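Local coordinates for protein alpha-1,4-endofucoidanase (Mariniflexile fucanivorans, PDB 6DLH) that hydrolyses alpha-1,4-fucosidic linkages inside fucoidan chains as a secreted retaining endo-hydrolase of glycoside hydrolase family 107, at residues A[128-133]-A[214-219]; A[208-213]-A[258-263]. One frame throughout, in Å; residues are numbered along the deposited sequence.

Interaction 1 (A[128-133]-A[214-219])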
loop_
_atom_site.group_PDB
_atom_site.type_symbol
_atom_site.label_atom_id
_atom_site.label_comp_id
_atom_site.label_asym_id
_atom_site.label_seq_id
_atom_site.Cartn_x
_atom_site.Cartn_y
_atom_site.Cartn_z
ATOM N N ASP A 128 -3.372 8.693 -5.352
ATOM C CA ASP A 128 -2.251 8.616 -4.426
ATOM C C ASP A 128 -2.620 7.697 -3.257
ATOM O O ASP A 128 -3.096 8.167 -2.224
ATOM C CB ASP A 128 -1.826 10.002 -3.925
ATOM C CG ASP A 128 -0.565 9.954 -3.076
ATOM O OD1 ASP A 128 -0.051 8.835 -2.846
ATOM O OD2 ASP A 128 -0.096 11.028 -2.655
ATOM N N PRO A 129 -2.410 6.364 -3.369
ATOM C CA PRO A 129 -2.744 5.430 -2.286
ATOM C C PRO A 129 -2.031 5.709 -0.962
ATOM O O PRO A 129 -2.634 5.609 0.103
ATOM C CB PRO A 129 -2.330 4.059 -2.834
ATOM C CG PRO A 129 -2.288 4.248 -4.335
ATOM C CD PRO A 129 -1.856 5.682 -4.549
ATOM N N LEU A 130 -0.756 6.100 -1.032
ATOM C CA LEU A 130 0.032 6.341 0.166
ATOM C C LEU A 130 -0.580 7.463 1.002
ATOM O O LEU A 130 -0.697 7.320 2.219
ATOM C CB LEU A 130 1.482 6.647 -0.223
ATOM C CG LEU A 130 2.465 6.784 0.939
ATOM C CD1 LEU A 130 2.456 5.542 1.823
ATOM C CD2 LEU A 130 3.871 7.063 0.429
ATOM N N LEU A 131 -0.969 8.572 0.357
ATOM C CA LEU A 131 -1.556 9.693 1.077
ATOM C C LEU A 131 -2.831 9.240 1.782
ATOM O O LEU A 131 -3.133 9.695 2.889
ATOM C CB LEU A 131 -1.857 10.848 0.113
ATOM C CG LEU A 131 -2.503 12.085 0.744
ATOM C CD1 LEU A 131 -1.640 12.662 1.856
ATOM C CD2 LEU A 131 -2.805 13.151 -0.305
ATOM N N SER A 132 -3.577 8.354 1.114
ATOM C CA SER A 132 -4.772 7.772 1.699
ATOM C C SER A 132 -4.419 7.074 3.019
ATOM O O SER A 132 -4.961 7.416 4.078
ATOM C CB SER A 132 -5.435 6.847 0.712
ATOM O OG SER A 132 -6.649 6.344 1.238
ATOM N N TRP A 133 -3.472 6.127 2.941
ATOM C CA TRP A 133 -3.062 5.317 4.079
ATOM C C TRP A 133 -2.523 6.214 5.192
ATOM O O TRP A 133 -2.875 6.041 6.364
ATOM C CB TRP A 133 -2.028 4.265 3.664
ATOM C CG TRP A 133 -2.326 3.508 2.403
ATOM C CD1 TRP A 133 -3.546 3.258 1.846
ATOM C CD2 TRP A 133 -1.363 2.848 1.560
ATOM N NE1 TRP A 133 -3.407 2.516 0.701
ATOM C CE2 TRP A 133 -2.077 2.251 0.501
ATOM C CE3 TRP A 133 0.031 2.712 1.593
ATOM C CZ2 TRP A 133 -1.442 1.527 -0.508
ATOM C CZ3 TRP A 133 0.658 2.004 0.592
ATOM C CH2 TRP A 133 -0.070 1.424 -0.447
ATOM N N GLN A 214 8.778 16.023 1.179
ATOM C CA GLN A 214 8.290 17.395 1.242
ATOM C C GLN A 214 6.767 17.427 1.116
ATOM O O GLN A 214 6.098 18.181 1.818
ATOM C CB GLN A 214 8.986 18.263 0.190
ATOM C CG GLN A 214 10.384 18.701 0.609
ATOM C CD GLN A 214 11.062 19.615 -0.384
ATOM O OE1 GLN A 214 11.142 19.329 -1.580
ATOM N NE2 GLN A 214 11.586 20.720 0.121
ATOM N N ARG A 215 6.239 16.586 0.224
ATOM C CA ARG A 215 4.810 16.420 0.024
ATOM C C ARG A 215 4.132 16.037 1.342
ATOM O O ARG A 215 3.211 16.723 1.791
ATOM C CB ARG A 215 4.576 15.363 -1.061
ATOM C CG ARG A 215 3.244 15.485 -1.783
ATOM C CD ARG A 215 2.958 14.291 -2.676
ATOM N NE ARG A 215 3.752 14.211 -3.900
ATOM C CZ ARG A 215 3.820 13.136 -4.686
ATOM N NH1 ARG A 215 4.470 13.190 -5.836
ATOM N NH2 ARG A 215 3.246 12.002 -4.322
ATOM N N TYR A 216 4.615 14.954 1.972
ATOM C CA TYR A 216 3.861 14.294 3.029
ATOM C C TYR A 216 4.074 14.969 4.379
ATOM O O TYR A 216 3.191 14.902 5.231
ATOM C CB TYR A 216 4.070 12.779 2.991
ATOM C CG TYR A 216 3.648 12.171 1.679
ATOM C CD1 TYR A 216 2.380 12.400 1.167
ATOM C CD2 TYR A 216 4.518 11.390 0.934
ATOM C CE1 TYR A 216 1.983 11.858 -0.046
ATOM C CE2 TYR A 216 4.138 10.842 -0.281
ATOM C CZ TYR A 216 2.865 11.080 -0.775
ATOM O OH TYR A 216 2.483 10.555 -1.978
ATOM N N GLY A 217 5.215 15.647 4.553
ATOM C CA GLY A 217 5.455 16.391 5.778
ATOM C C GLY A 217 5.426 15.479 7.002
ATOM O O GLY A 217 6.012 14.396 6.993
ATOM N N ASP A 218 4.720 15.919 8.047
ATOM C CA ASP A 218 4.730 15.236 9.330
ATOM C C ASP A 218 3.752 14.056 9.340
ATOM O O ASP A 218 3.455 13.506 10.400
ATOM C CB ASP A 218 4.489 16.221 10.478
ATOM C CG ASP A 218 3.057 16.725 10.557
ATOM O OD1 ASP A 218 2.215 16.246 9.758
ATOM O OD2 ASP A 218 2.794 17.599 11.415
ATOM N N LEU A 219 3.251 13.670 8.160
ATOM C CA LEU A 219 2.415 12.487 8.042
ATOM C C LEU A 219 3.293 11.233 8.098
ATOM O O LEU A 219 2.783 10.118 8.225
ATOM C CB LEU A 219 1.612 12.562 6.737
ATOM C CG LEU A 219 0.465 13.582 6.697
ATOM C CD1 LEU A 219 -0.182 13.606 5.321
ATOM C CD2 LEU A 219 -0.589 13.296 7.756
#

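Interaction 2 (A[208-213]-A[258-263])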
loop_
_atom_site.group_PDB
_atom_site.type_symbol
_atom_site.label_atom_id
_atom_site.label_comp_id
_atom_site.label_asym_id
_atom_site.label_seq_id
_atom_site.Cartn_x
_atom_site.Cartn_y
_atom_site.Cartn_z
ATOM N N ILE A 208 13.750 12.207 -6.444
ATOM C CA ILE A 208 12.639 11.324 -6.129
ATOM C C ILE A 208 12.316 11.407 -4.639
ATOM O O ILE A 208 11.208 11.799 -4.277
ATOM C CB ILE A 208 12.893 9.881 -6.612
ATOM C CG1 ILE A 208 13.356 9.829 -8.073
ATOM C CG2 ILE A 208 11.666 9.010 -6.374
ATOM C CD1 ILE A 208 12.315 10.270 -9.085
ATOM N N LEU A 209 13.290 11.066 -3.784
ATOM C CA LEU A 209 13.043 10.877 -2.362
ATOM C C LEU A 209 12.630 12.183 -1.687
ATOM O O LEU A 209 11.741 12.175 -0.838
ATOM C CB LEU A 209 14.277 10.260 -1.694
ATOM C CG LEU A 209 14.173 10.005 -0.188
ATOM C CD1 LEU A 209 13.055 9.022 0.135
ATOM C CD2 LEU A 209 15.494 9.491 0.365
ATOM N N LYS A 210 13.266 13.300 -2.066
ATOM C CA LYS A 210 13.044 14.556 -1.364
ATOM C C LYS A 210 11.652 15.109 -1.673
ATOM O O LYS A 210 11.061 15.787 -0.835
ATOM C CB LYS A 210 14.133 15.592 -1.666
ATOM C CG LYS A 210 14.012 16.896 -0.881
ATOM C CD LYS A 210 15.273 17.734 -0.821
ATOM C CE LYS A 210 15.304 18.861 -1.830
ATOM N NZ LYS A 210 16.208 19.952 -1.391
ATOM N N GLU A 211 11.141 14.813 -2.874
ATOM C CA GLU A 211 9.858 15.336 -3.325
ATOM C C GLU A 211 8.750 14.712 -2.478
ATOM O O GLU A 211 7.856 15.406 -1.989
ATOM C CB GLU A 211 9.653 15.044 -4.815
ATOM N N TYR A 212 8.847 13.390 -2.300
ATOM C CA TYR A 212 7.951 12.642 -1.436
ATOM C C TYR A 212 7.962 13.218 -0.021
ATOM O O TYR A 212 6.911 13.550 0.522
ATOM C CB TYR A 212 8.357 11.171 -1.449
ATOM C CG TYR A 212 7.966 10.418 -2.692
ATOM C CD1 TYR A 212 6.668 10.456 -3.176
ATOM C CD2 TYR A 212 8.884 9.624 -3.354
ATOM C CE1 TYR A 212 6.302 9.739 -4.301
ATOM C CE2 TYR A 212 8.530 8.896 -4.477
ATOM C CZ TYR A 212 7.236 8.956 -4.952
ATOM O OH TYR A 212 6.890 8.238 -6.058
ATOM N N ALA A 213 9.153 13.369 0.565
ATOM C CA ALA A 213 9.240 13.768 1.960
ATOM C C ALA A 213 8.584 15.131 2.162
ATOM O O ALA A 213 7.908 15.351 3.169
ATOM C CB ALA A 213 10.674 13.758 2.419
ATOM N N CYS A 258 14.919 13.322 3.603
ATOM C CA CYS A 258 13.797 13.024 4.479
ATOM C C CYS A 258 13.573 14.195 5.434
ATOM O O CYS A 258 12.432 14.545 5.745
ATOM C CB CYS A 258 14.035 11.744 5.284
ATOM S SG CYS A 258 14.149 10.234 4.283
ATOM N N HIS A 259 14.674 14.791 5.905
ATOM C CA HIS A 259 14.589 15.826 6.923
ATOM C C HIS A 259 14.153 17.159 6.313
ATOM O O HIS A 259 13.703 18.045 7.036
ATOM C CB HIS A 259 15.887 15.921 7.729
ATOM C CG HIS A 259 16.085 14.796 8.687
ATOM N ND1 HIS A 259 17.213 13.995 8.663
ATOM C CD2 HIS A 259 15.310 14.333 9.694
ATOM C CE1 HIS A 259 17.130 13.096 9.621
ATOM N NE2 HIS A 259 15.970 13.282 10.267
ATOM N N ALA A 260 14.270 17.280 4.984
ATOM C CA ALA A 260 13.787 18.449 4.266
ATOM C C ALA A 260 12.270 18.560 4.415
ATOM O O ALA A 260 11.743 19.664 4.535
ATOM C CB ALA A 260 14.210 18.381 2.817
ATOM N N GLY A 261 11.586 17.405 4.434
ATOM C CA GLY A 261 10.134 17.343 4.566
ATOM C C GLY A 261 9.671 17.331 6.022
ATOM O O GLY A 261 8.750 18.059 6.393
ATOM N N ASN A 262 10.308 16.479 6.834
ATOM C CA ASN A 262 10.026 16.407 8.260
ATOM C C ASN A 262 11.350 16.365 9.015
ATOM O O ASN A 262 12.057 15.364 8.959
ATOM C CB ASN A 262 9.149 15.204 8.624
ATOM C CG ASN A 262 8.769 15.160 10.089
ATOM O OD1 ASN A 262 9.012 16.103 10.845
ATOM N ND2 ASN A 262 8.147 14.068 10.504
ATOM N N PRO A 263 11.724 17.447 9.739
ATOM C CA PRO A 263 13.019 17.500 10.416
ATOM C C PRO A 263 13.055 16.578 11.634
ATOM O O PRO A 263 14.111 16.379 12.226
ATOM C CB PRO A 263 13.144 18.977 10.835
ATOM C CG PRO A 263 11.712 19.449 10.979
ATOM C CD PRO A 263 10.926 18.669 9.945
#

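Interaction 1 (A[128-133]-A[214-219])
The phenol of Y216 and the carboxylate of D128 reach toward each other from opposite directions and join in a hydrogen bond, Y216 OH donating to D128 OD2 at 2.7 Å. Y216 CG lies anti to its own carbonyl carbon, which sends the ring toward D128, L130 and L131. The oxygen lies at the edge of the ring, in its plane, and the hydroxyl meets it on the syn side, 18° out of the carboxylate plane; ring and carboxylate are turned 50° apart. The hydroxyl also accepts: R215 NH2 donates to Y216 OH at 2.9 Å, bent to 137° at the hydrogen. R215 NH2 also stands 3.9 Å from D128 OD2, a long salt bridge that would add some electrostatic pull, while R215 NH1 is held by the backbone oxygen of P98. The other carboxylate oxygen faces its own helix: D128 is the N-cap of helix 129-139, and L131 N makes a weak capping bond of 3.3 Å to D128 OD1. Each carboxylate oxygen thus has a different donor. Beside this polar end the contact is apolar. L130 CD2 approaches Y216 CE2 to 3.9 Å, and L131 CB lies 4.0 Å from Y216 CE1. Farther along, L131 CD1 touches L219 CD1, just past G217, which has positive phi and is the first residue to leave the helical conformation. L219 O accepts from T144 OG1. An N-cap aspartate tied to a tyrosine in the last turn of helix 198-216 here joins two helices packed on the parallel sheet of the catalytic domain, related to GH29 alpha-L-fucosidases.

Interaction 2 (A[208-213]-A[258-263])
With CG anti to the backbone N (chi1 -176°) and a nearly extended chi2 (161°), K210 carries its aliphatic chain alongside A260, bringing K210 CD to 3.8 Å from A260 CB; the chain bends only beyond that carbon. The CD2 branch of L209 comes to 4.2 Å from C258 SG, an apolar contact. Farther along both segments the backbones draw close: the CA atoms of A213 and G261 are 4.5 Å apart. The methyl of A213 settles against C258, with A213 CB 3.8 Å from C258 CA, and A213 O receives a CA-H...O contact of 3.3 Å from G261 CA, 147° at the hydrogen. G261 has no side chain, and its CA meets the carbonyl of A213 directly. C258 O is occupied within its own turn, accepting from both G261 N and N262 N. L209 and C258 also pack on W223 and F225 of strand 222-226, which places this helix pair against the sheet. The chemistry is therefore largely that of apolar packing, with the small residues A213, A260 and G261 among the closest approaches, supplemented by one CA-H...O contact; no charged groups pair across the two segments.

How the interactions relate
Helix 198-216 serves both contacts: its residues 208-213 meet residues 258-263 in interaction 2, and the following residues 214-219 meet the start of helix 129-139 in interaction 1. The centres are 11 Å apart and the two sites touch, G217 O lying 3.6 Å from N262 CB. Along the chain the segments alternate: 128-133, 208-213, 214-219, 258-263. Helices 129-139, 198-216 and 249-259 each precede a strand, 143-149, 222-226 and 266-269 respectively. These strands are adjacent at one edge of the parallel sheet, and helix 198-216, before the middle one, contacts the other two helices. Both contacts lie away from the annotated calcium sites and join helices packed on the parallel sheet.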